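Local coordinates for protein extracellular ligand-binding receptor (Rhodopseudomonas palustris, PDB 4DQD) that probably serves as a periplasmic solute-binding protein of a transporter, capturing aromatic acids such as 3-phenylpyruvic acid in the cleft between its two lobes, at residues M96-I101 with P118-M123; W112-V117 with D339-Y344; L75-L80 with F144-G149. All coordinates share one frame; numbering follows the deposited sequence.

Contact 1 of 3, residues M96-I101 with P118-M123; sequences MAAAAI and PNDDIM. With PPY (3-phenylpyruvic acid), chain B.
Ala100 and Asn119 bring the two backbones closest, CA to CA 4.6 Å, where the loop following strand 93-95 lies against the start of helix 120-133. A single backbone hydrogen bond joins them: the backbone N of Asp120, the first residue of the helix, donates to Ala98 O at 3.3 Å, somewhat bent at 137°. The same carbonyl also accepts from Lys115 NZ. Around this bond the Asp120 side chain, its CG beside its own backbone N (chi1 -74°), lays the carboxylate alongside Ala98, with OD2 3.4 Å from Ala98 CB. The other oxygen, OD1, is held by Tyr152 OH and His224 NE2. Nearby, the methyl of Ala100 sits 3.9 Å from Asn119 CB and touches Asp121 OD1, while Asn119 OD1 turns to Lys115 NZ. On its far side the loop meets the ligand: Ala98 N donates to the keto oxygen O3 of 3-phenylpyruvic acid at 3.0 Å. With an alanine in place of Asp120, Tyr152 and His224 would probably lose their shared acceptor and a gap would open beside Ala98. Asp120 OD2 and Ala98 O, both acceptors, lie only 3.3 Å apart; the ammonium of Lys115 on the carbonyl and the donors on OD1 probably offset that repulsion, so the loop carrying the ligand's donor rests on a network of buried charge.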
loop_
_atom_site.group_PDB
_atom_site.type_symbol
_atom_site.label_atom_id
_atom_site.label_comp_id
_atom_site.label_asym_id
_atom_site.label_seq_id
_atom_site.Cartn_x
_atom_site.Cartn_y
_atom_site.Cartn_z
HETATM N N MSE A 96 -6.367 2.074 0.155
HETATM C CA MSE A 96 -5.276 1.538 -0.659
HETATM C C MSE A 96 -3.908 1.859 -0.073
HETATM O O MSE A 96 -2.882 1.571 -0.690
HETATM C CB MSE A 96 -5.382 2.021 -2.113
HETATM C CG MSE A 96 -6.639 1.520 -2.799
HETATM SE SE MSE A 96 -6.784 2.147 -4.635
HETATM C CE MSE A 96 -7.082 4.080 -4.328
ATOM N N ALA A 97 -3.898 2.439 1.129
ATOM C CA ALA A 97 -2.650 2.820 1.797
ATOM C C ALA A 97 -2.144 1.742 2.772
ATOM O O ALA A 97 -2.766 0.687 2.913
ATOM C CB ALA A 97 -2.818 4.167 2.495
ATOM N N ALA A 98 -1.012 1.993 3.435
ATOM C CA ALA A 98 -0.274 0.878 4.049
ATOM C C ALA A 98 -0.194 0.844 5.575
ATOM O O ALA A 98 -0.016 -0.230 6.151
ATOM C CB ALA A 98 1.143 0.811 3.470
ATOM N N ALA A 99 -0.286 1.994 6.236
ATOM C CA ALA A 99 -0.010 2.010 7.674
ATOM C C ALA A 99 -1.015 1.196 8.486
ATOM O O ALA A 99 -2.218 1.222 8.217
ATOM C CB ALA A 99 0.080 3.439 8.198
ATOM N N ALA A 100 -0.513 0.496 9.499
ATOM C CA ALA A 100 -1.359 -0.374 10.306
ATOM C C ALA A 100 -2.494 0.394 10.976
ATOM O O ALA A 100 -3.599 -0.131 11.127
ATOM C CB ALA A 100 -0.521 -1.105 11.361
ATOM N N ILE A 101 -2.221 1.637 11.364
ATOM C CA ILE A 101 -3.206 2.444 12.081
ATOM C C ILE A 101 -4.483 2.657 11.271
ATOM O O ILE A 101 -5.511 3.034 11.821
ATOM C CB ILE A 101 -2.607 3.816 12.493
ATOM C CG1 ILE A 101 -3.521 4.519 13.498
ATOM C CG2 ILE A 101 -2.342 4.680 11.269
ATOM C CD1 ILE A 101 -3.678 3.750 14.780
ATOM N N PRO A 118 -0.617 -5.201 2.900
ATOM C CA PRO A 118 -0.310 -5.712 4.243
ATOM C C PRO A 118 0.136 -4.613 5.204
ATOM O O PRO A 118 0.874 -3.696 4.823
ATOM C CB PRO A 118 0.847 -6.694 3.984
ATOM C CG PRO A 118 0.610 -7.156 2.559
ATOM C CD PRO A 118 0.129 -5.914 1.846
ATOM N N ASN A 119 -0.310 -4.719 6.450
ATOM C CA ASN A 119 0.070 -3.740 7.480
ATOM C C ASN A 119 1.579 -3.553 7.600
ATOM O O ASN A 119 2.350 -4.518 7.627
ATOM C CB ASN A 119 -0.490 -4.137 8.843
ATOM C CG ASN A 119 -1.996 -3.920 8.960
ATOM O OD1 ASN A 119 -2.627 -3.246 8.136
ATOM N ND2 ASN A 119 -2.570 -4.472 10.014
ATOM N N ASP A 120 2.000 -2.298 7.710
ATOM C CA ASP A 120 3.423 -1.992 7.770
ATOM C C ASP A 120 4.152 -2.610 8.960
ATOM O O ASP A 120 5.362 -2.831 8.881
ATOM C CB ASP A 120 3.663 -0.478 7.756
ATOM C CG ASP A 120 3.441 0.127 6.388
ATOM O OD1 ASP A 120 3.844 -0.506 5.393
ATOM O OD2 ASP A 120 2.885 1.235 6.311
ATOM N N ASP A 121 3.451 -2.878 10.057
ATOM C CA ASP A 121 4.143 -3.502 11.185
ATOM C C ASP A 121 4.621 -4.915 10.855
ATOM O O ASP A 121 5.699 -5.329 11.305
ATOM C CB ASP A 121 3.335 -3.437 12.497
ATOM C CG ASP A 121 1.972 -4.104 12.405
ATOM O OD1 ASP A 121 1.463 -4.322 11.293
ATOM O OD2 ASP A 121 1.394 -4.402 13.472
ATOM N N ILE A 122 3.845 -5.640 10.052
ATOM C CA ILE A 122 4.263 -6.954 9.576
ATOM C C ILE A 122 5.524 -6.814 8.736
ATOM O O ILE A 122 6.474 -7.580 8.899
ATOM C CB ILE A 122 3.164 -7.638 8.738
ATOM C CG1 ILE A 122 1.875 -7.741 9.551
ATOM C CG2 ILE A 122 3.635 -9.018 8.253
ATOM C CD1 ILE A 122 0.661 -8.148 8.720
HETATM N N MSE A 123 5.531 -5.839 7.831
HETATM C CA MSE A 123 6.699 -5.631 6.976
HETATM C C MSE A 123 7.922 -5.177 7.776
HETATM O O MSE A 123 9.042 -5.629 7.522
HETATM C CB MSE A 123 6.399 -4.601 5.883
HETATM C CG MSE A 123 5.259 -4.981 4.955
HETATM SE SE MSE A 123 5.522 -6.677 4.021
HETATM C CE MSE A 123 4.347 -7.734 5.140
HETATM C C1 PPY B . 2.016 6.257 2.267
HETATM O O1 PPY B . 2.919 6.753 1.539
HETATM O O2 PPY B . 1.406 6.884 3.132
HETATM C C2 PPY B . 1.691 4.845 2.119
HETATM O O3 PPY B . 0.740 4.386 2.761
HETATM C C3 PPY B . 2.630 4.171 1.191
HETATM C "C1'" PPY B . 2.224 2.852 0.665
HETATM C "C2'" PPY B . 3.132 1.827 0.626
HETATM C "C3'" PPY B . 2.742 0.494 0.091
HETATM C "C4'" PPY B . 1.472 0.294 -0.385
HETATM C "C5'" PPY B . 0.503 1.425 -0.354
HETATM C "C6'" PPY B . 0.852 2.643 0.141
#

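Contact 2 of 3, residues W112-V117 with D339-Y344; sequences WVYKVV and DNHNGY. With PPY (3-phenylpyruvic acid), chain B.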
loop_
_atom_site.group_PDB
_atom_site.type_symbol
_atom_site.label_atom_id
_atom_site.label_comp_id
_atom_site.label_asym_id
_atom_site.label_seq_id
_atom_site.Cartn_x
_atom_site.Cartn_y
_atom_site.Cartn_z
ATOM N N TRP A 112 -15.736 -0.384 9.600
ATOM C CA TRP A 112 -16.169 -0.108 8.226
ATOM C C TRP A 112 -15.031 -0.106 7.211
ATOM O O TRP A 112 -15.254 0.118 6.024
ATOM C CB TRP A 112 -16.933 1.232 8.172
ATOM C CG TRP A 112 -18.243 1.125 8.862
ATOM C CD1 TRP A 112 -18.505 1.414 10.171
ATOM C CD2 TRP A 112 -19.468 0.637 8.304
ATOM N NE1 TRP A 112 -19.828 1.145 10.460
ATOM C CE2 TRP A 112 -20.434 0.661 9.329
ATOM C CE3 TRP A 112 -19.838 0.179 7.035
ATOM C CZ2 TRP A 112 -21.751 0.260 9.123
ATOM C CZ3 TRP A 112 -21.145 -0.226 6.831
ATOM C CH2 TRP A 112 -22.088 -0.182 7.869
ATOM N N VAL A 113 -13.814 -0.363 7.673
ATOM C CA VAL A 113 -12.644 -0.199 6.818
ATOM C C VAL A 113 -11.966 -1.528 6.519
ATOM O O VAL A 113 -11.778 -2.347 7.419
ATOM C CB VAL A 113 -11.625 0.755 7.484
ATOM C CG1 VAL A 113 -10.421 0.987 6.563
ATOM C CG2 VAL A 113 -12.298 2.068 7.838
ATOM N N TYR A 114 -11.586 -1.731 5.259
ATOM C CA TYR A 114 -10.793 -2.908 4.867
ATOM C C TYR A 114 -9.537 -2.456 4.150
ATOM O O TYR A 114 -9.474 -1.326 3.661
ATOM C CB TYR A 114 -11.621 -3.851 3.986
ATOM C CG TYR A 114 -12.751 -4.459 4.777
ATOM C CD1 TYR A 114 -12.525 -5.562 5.599
ATOM C CD2 TYR A 114 -14.015 -3.884 4.773
ATOM C CE1 TYR A 114 -13.543 -6.104 6.351
ATOM C CE2 TYR A 114 -15.038 -4.414 5.530
ATOM C CZ TYR A 114 -14.797 -5.521 6.317
ATOM O OH TYR A 114 -15.812 -6.041 7.072
ATOM N N LYS A 115 -8.537 -3.332 4.088
ATOM C CA LYS A 115 -7.204 -2.881 3.686
ATOM C C LYS A 115 -6.411 -4.008 3.050
ATOM O O LYS A 115 -5.934 -4.899 3.747
ATOM C CB LYS A 115 -6.476 -2.349 4.925
ATOM C CG LYS A 115 -5.078 -1.790 4.678
ATOM C CD LYS A 115 -4.543 -1.187 5.978
ATOM C CE LYS A 115 -3.134 -0.678 5.817
ATOM N NZ LYS A 115 -2.178 -1.822 5.676
ATOM N N VAL A 116 -6.269 -3.976 1.726
ATOM C CA VAL A 116 -5.555 -5.054 1.039
ATOM C C VAL A 116 -4.027 -4.998 1.126
ATOM O O VAL A 116 -3.377 -6.022 0.965
ATOM C CB VAL A 116 -5.950 -5.183 -0.453
ATOM C CG1 VAL A 116 -7.427 -5.523 -0.581
ATOM C CG2 VAL A 116 -5.597 -3.911 -1.223
ATOM N N VAL A 117 -3.440 -3.818 1.343
ATOM C CA VAL A 117 -1.982 -3.753 1.459
ATOM C C VAL A 117 -1.593 -4.289 2.835
ATOM O O VAL A 117 -2.186 -3.903 3.830
ATOM C CB VAL A 117 -1.465 -2.311 1.334
ATOM C CG1 VAL A 117 0.047 -2.262 1.628
ATOM C CG2 VAL A 117 -1.775 -1.762 -0.062
ATOM N N ASP A 339 -11.880 -8.715 13.954
ATOM C CA ASP A 339 -10.870 -7.815 14.514
ATOM C C ASP A 339 -9.697 -7.539 13.586
ATOM O O ASP A 339 -8.924 -6.608 13.823
ATOM C CB ASP A 339 -10.359 -8.327 15.859
ATOM C CG ASP A 339 -11.403 -8.223 16.949
ATOM O OD1 ASP A 339 -12.095 -7.182 17.022
ATOM O OD2 ASP A 339 -11.531 -9.185 17.728
ATOM N N ASN A 340 -9.582 -8.313 12.513
ATOM C CA ASN A 340 -8.491 -8.099 11.562
ATOM C C ASN A 340 -9.031 -7.832 10.162
ATOM O O ASN A 340 -9.417 -8.758 9.454
ATOM C CB ASN A 340 -7.536 -9.306 11.544
ATOM C CG ASN A 340 -6.308 -9.053 10.692
ATOM O OD1 ASN A 340 -6.237 -8.056 9.993
ATOM N ND2 ASN A 340 -5.330 -9.961 10.752
ATOM N N HIS A 341 -9.079 -6.553 9.786
ATOM C CA HIS A 341 -9.593 -6.142 8.487
ATOM C C HIS A 341 -8.473 -5.918 7.478
ATOM O O HIS A 341 -8.680 -5.295 6.422
ATOM C CB HIS A 341 -10.458 -4.888 8.643
ATOM C CG HIS A 341 -11.839 -5.168 9.155
ATOM N ND1 HIS A 341 -12.848 -4.228 9.100
ATOM C CD2 HIS A 341 -12.386 -6.279 9.704
ATOM C CE1 HIS A 341 -13.957 -4.748 9.596
ATOM N NE2 HIS A 341 -13.706 -5.991 9.967
ATOM N N ASN A 342 -7.293 -6.443 7.813
ATOM C CA ASN A 342 -6.139 -6.444 6.911
ATOM C C ASN A 342 -6.021 -7.857 6.332
ATOM O O ASN A 342 -6.158 -8.048 5.118
ATOM C CB ASN A 342 -4.887 -6.004 7.686
ATOM C CG ASN A 342 -3.648 -5.884 6.811
ATOM O OD1 ASN A 342 -2.564 -6.294 7.224
ATOM N ND2 ASN A 342 -3.791 -5.300 5.626
ATOM N N GLY A 343 -5.807 -8.851 7.197
ATOM C CA GLY A 343 -5.970 -10.242 6.804
ATOM C C GLY A 343 -4.700 -11.053 6.628
ATOM O O GLY A 343 -4.768 -12.201 6.203
ATOM N N TYR A 344 -3.551 -10.476 6.970
ATOM C CA TYR A 344 -2.264 -11.107 6.678
ATOM C C TYR A 344 -1.461 -11.441 7.916
ATOM O O TYR A 344 -1.621 -10.821 8.972
ATOM C CB TYR A 344 -1.414 -10.171 5.813
ATOM C CG TYR A 344 -2.122 -9.730 4.564
ATOM C CD1 TYR A 344 -2.250 -10.592 3.470
ATOM C CD2 TYR A 344 -2.703 -8.467 4.492
ATOM C CE1 TYR A 344 -2.929 -10.186 2.319
ATOM C CE2 TYR A 344 -3.370 -8.044 3.353
ATOM C CZ TYR A 344 -3.481 -8.909 2.267
ATOM O OH TYR A 344 -4.168 -8.467 1.147
HETATM C C1 PPY B . 2.016 6.257 2.267
HETATM O O1 PPY B . 2.919 6.753 1.539
HETATM O O2 PPY B . 1.406 6.884 3.132
HETATM C C2 PPY B . 1.691 4.845 2.119
HETATM O O3 PPY B . 0.740 4.386 2.761
HETATM C C3 PPY B . 2.630 4.171 1.191
HETATM C "C1'" PPY B . 2.224 2.852 0.665
HETATM C "C2'" PPY B . 3.132 1.827 0.626
HETATM C "C3'" PPY B . 2.742 0.494 0.091
HETATM C "C4'" PPY B . 1.472 0.294 -0.385
HETATM C "C5'" PPY B . 0.503 1.425 -0.354
HETATM C "C6'" PPY B . 0.852 2.643 0.141
#
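Tyr114 and Lys115 run beside His341 and Asn342 in nearly the same direction, the two end-to-end vectors 20° apart. Strand 113-115 is one of the two outermost strands of the mixed six-stranded sheet in this type I periplasmic-binding-protein fold, and the irregular segment 339-344 lies along its edge, bound by one weak backbone bond, Lys115 N to His341 O, and by several side chains. The imidazole of His341 is turned so that ND1 donates to Val113 O at 2.7 Å, the oxygen lying near the ring plane. One face of that ring takes the phenol of Tyr114 in an offset stack, centroids 4.0 Å apart and planes at 18°, with Tyr114 CE1 over the middle of the imidazole. NE2 of His341 pairs with Glu322 OE1, and acceptors at both nitrogens would probably favour the cationic form. Further along, Asn342 reaches across to the strand, its CG anti to the backbone N (chi1 -176°). One amide nitrogen serves two carbonyls, ND2 lying 2.9 Å from Lys115 O and 2.8 Å from Val117 O, while OD1 accepts from Asn119 N. Partners at both ends probably keep the amide from flipping. The turn behind it is shaped by Asn340, whose OD1 accepts from Asn342 N, an Asx turn, and from Gly343 N, which completes an Asx motif. The strand's exit also borders the ligand, Val117 CG1 standing 3.6 Å from C4' of the 3-phenylpyruvic acid ring. Val117 O is doubly gripped: Lys115 NZ, 2.8 Å from it, approaches from the face of the carbonyl plane opposite to that used by Asn342 ND2.

Contact 3 of 3, residues L75-L80 with F144-G149; sequences LTPVSL and FSDAYG. With PPY (3-phenylpyruvic acid), chain B.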
loop_
_atom_site.group_PDB
_atom_site.type_symbol
_atom_site.label_atom_id
_atom_site.label_comp_id
_atom_site.label_asym_id
_atom_site.label_seq_id
_atom_site.Cartn_x
_atom_site.Cartn_y
_atom_site.Cartn_z
ATOM N N LEU A 75 -2.380 7.111 -0.007
ATOM C CA LEU A 75 -1.371 7.387 1.009
ATOM C C LEU A 75 -2.000 7.382 2.385
ATOM O O LEU A 75 -3.192 7.671 2.540
ATOM C CB LEU A 75 -0.735 8.767 0.780
ATOM C CG LEU A 75 -0.342 9.126 -0.658
ATOM C CD1 LEU A 75 0.284 10.532 -0.705
ATOM C CD2 LEU A 75 0.625 8.093 -1.235
ATOM N N THR A 76 -1.190 7.083 3.388
ATOM C CA THR A 76 -1.678 7.028 4.760
ATOM C C THR A 76 -2.269 8.341 5.306
ATOM O O THR A 76 -3.391 8.340 5.817
ATOM C CB THR A 76 -0.601 6.463 5.695
ATOM O OG1 THR A 76 -0.368 5.093 5.338
ATOM C CG2 THR A 76 -1.055 6.540 7.156
ATOM N N PRO A 77 -1.528 9.457 5.211
ATOM C CA PRO A 77 -2.069 10.695 5.796
ATOM C C PRO A 77 -3.343 11.138 5.082
ATOM O O PRO A 77 -4.208 11.770 5.689
ATOM C CB PRO A 77 -0.948 11.721 5.591
ATOM C CG PRO A 77 0.011 11.096 4.625
ATOM C CD PRO A 77 -0.133 9.610 4.770
ATOM N N VAL A 78 -3.458 10.784 3.808
ATOM C CA VAL A 78 -4.605 11.182 3.003
ATOM C C VAL A 78 -5.808 10.307 3.333
ATOM O O VAL A 78 -6.961 10.755 3.268
ATOM C CB VAL A 78 -4.256 11.106 1.491
ATOM C CG1 VAL A 78 -5.416 11.556 0.648
ATOM C CG2 VAL A 78 -3.032 11.989 1.201
ATOM N N SER A 79 -5.534 9.058 3.708
ATOM C CA SER A 79 -6.590 8.089 4.011
ATOM C C SER A 79 -7.147 8.219 5.427
ATOM O O SER A 79 -8.302 7.868 5.672
ATOM C CB SER A 79 -6.055 6.661 3.835
ATOM O OG SER A 79 -5.703 6.406 2.481
ATOM N N LEU A 80 -6.330 8.684 6.365
ATOM C CA LEU A 80 -6.752 8.732 7.765
ATOM C C LEU A 80 -8.099 9.417 7.995
ATOM O O LEU A 80 -8.959 8.858 8.692
ATOM C CB LEU A 80 -5.660 9.351 8.637
ATOM C CG LEU A 80 -4.626 8.316 9.079
ATOM C CD1 LEU A 80 -3.401 8.983 9.685
ATOM C CD2 LEU A 80 -5.253 7.348 10.071
ATOM N N PHE A 144 9.569 9.570 6.234
ATOM C CA PHE A 144 8.599 10.656 6.150
ATOM C C PHE A 144 8.161 11.091 7.542
ATOM O O PHE A 144 7.989 10.258 8.439
ATOM C CB PHE A 144 7.346 10.193 5.410
ATOM C CG PHE A 144 7.493 10.073 3.906
ATOM C CD1 PHE A 144 8.443 10.799 3.201
ATOM C CD2 PHE A 144 6.634 9.236 3.198
ATOM C CE1 PHE A 144 8.533 10.685 1.810
ATOM C CE2 PHE A 144 6.710 9.110 1.814
ATOM C CZ PHE A 144 7.657 9.832 1.115
ATOM N N SER A 145 7.944 12.396 7.708
ATOM C CA SER A 145 7.404 12.951 8.953
ATOM C C SER A 145 5.883 12.859 8.976
ATOM O O SER A 145 5.175 13.871 9.078
ATOM C CB SER A 145 7.840 14.410 9.130
ATOM O OG SER A 145 7.635 15.128 7.926
ATOM N N ASP A 146 5.384 11.634 8.854
ATOM C CA ASP A 146 3.957 11.381 8.892
ATOM C C ASP A 146 3.701 9.980 9.430
ATOM O O ASP A 146 4.640 9.278 9.844
ATOM C CB ASP A 146 3.294 11.615 7.531
ATOM C CG ASP A 146 3.751 10.635 6.463
ATOM O OD1 ASP A 146 4.134 9.501 6.808
ATOM O OD2 ASP A 146 3.726 11.012 5.276
ATOM N N ALA A 147 2.438 9.578 9.449
ATOM C CA ALA A 147 2.071 8.305 10.063
ATOM C C ALA A 147 2.649 7.100 9.332
ATOM O O ALA A 147 2.841 6.046 9.936
ATOM C CB ALA A 147 0.560 8.179 10.163
ATOM N N TYR A 148 2.914 7.239 8.038
ATOM C CA TYR A 148 3.531 6.136 7.301
ATOM C C TYR A 148 4.961 5.928 7.774
ATOM O O TYR A 148 5.338 4.833 8.175
ATOM C CB TYR A 148 3.513 6.384 5.792
ATOM C CG TYR A 148 4.215 5.295 5.014
ATOM C CD1 TYR A 148 3.601 4.060 4.818
ATOM C CD2 TYR A 148 5.471 5.503 4.464
ATOM C CE1 TYR A 148 4.231 3.050 4.108
ATOM C CE2 TYR A 148 6.125 4.482 3.750
ATOM C CZ TYR A 148 5.475 3.266 3.567
ATOM O OH TYR A 148 6.079 2.245 2.859
ATOM N N GLY A 149 5.760 6.992 7.745
ATOM C CA GLY A 149 7.138 6.874 8.194
ATOM C C GLY A 149 7.218 6.445 9.646
ATOM O O GLY A 149 7.973 5.544 10.005
HETATM C C1 PPY B . 2.016 6.257 2.267
HETATM O O1 PPY B . 2.919 6.753 1.539
HETATM O O2 PPY B . 1.406 6.884 3.132
HETATM C C2 PPY B . 1.691 4.845 2.119
HETATM O O3 PPY B . 0.740 4.386 2.761
HETATM C C3 PPY B . 2.630 4.171 1.191
HETATM C "C1'" PPY B . 2.224 2.852 0.665
HETATM C "C2'" PPY B . 3.132 1.827 0.626
HETATM C "C3'" PPY B . 2.742 0.494 0.091
HETATM C "C4'" PPY B . 1.472 0.294 -0.385
HETATM C "C5'" PPY B . 0.503 1.425 -0.354
HETATM C "C6'" PPY B . 0.852 2.643 0.141
#
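The carboxylate end of the ligand pocket, in the cleft of this two-lobed fold, is built where the N-termini of helices 76-88 and 147-163 meet, Thr76 against Ala147. Their own contact is thin and mostly apolar: Thr76 CG2 packs on Ala147 CB at 3.8 Å, Leu80 CD1 touches the same methyl, and Pro77 CG lies against Asp146 OD2. The ligand fills the space beside them. Thr76 N donates to O2 of 3-phenylpyruvic acid at 2.6 Å, almost straight at 166°. Because OG1 stands beside that nitrogen (chi1 -66°), it can donate to the keto oxygen O3 at 2.9 Å, and it also accepts from Ala99 N. From the other helix, Tyr148 lays a ring face over the ligand, C3 sitting 3.5 Å above the ring plane toward its rim, while the Tyr148 hydroxyl is hydrogen-bonded to Thr223 OG1. Asp146 caps this helix through OD1, which accepts from Gly149 N at 3.1 Å, and its OD2 forms a salt bridge with Arg175. The acid group is therefore met by a helix N-terminus, which probably stabilises its negative charge, while Arg175, which also bonds the ligand, is probably held in position by Asp146.

How the contacts relate
From the N terminus, segment 75-80 comes first and is joined by 144-149, so contact 3 closes a loop of 63 intervening residues and joins the N-terminal ends of helices 76-88 and 147-163, one from each lobe. Contact 1 is nested inside it, closing the short excursion from the loop after strand 93-95, through strand 113-115, to helix 120-133. Contact 2 crosses both: it starts at 112-117, within each loop, and ends at 339-344, tying the edge of the six-stranded sheet to a late part of the chain. Contacts 1 and 2 touch through Lys115 and Asn342, contacts 1 and 3 through Ala99 and Thr76. Contacts 2 and 3, with centres about 17 Å apart, do not touch, yet all three border the bound 3-phenylpyruvic acid.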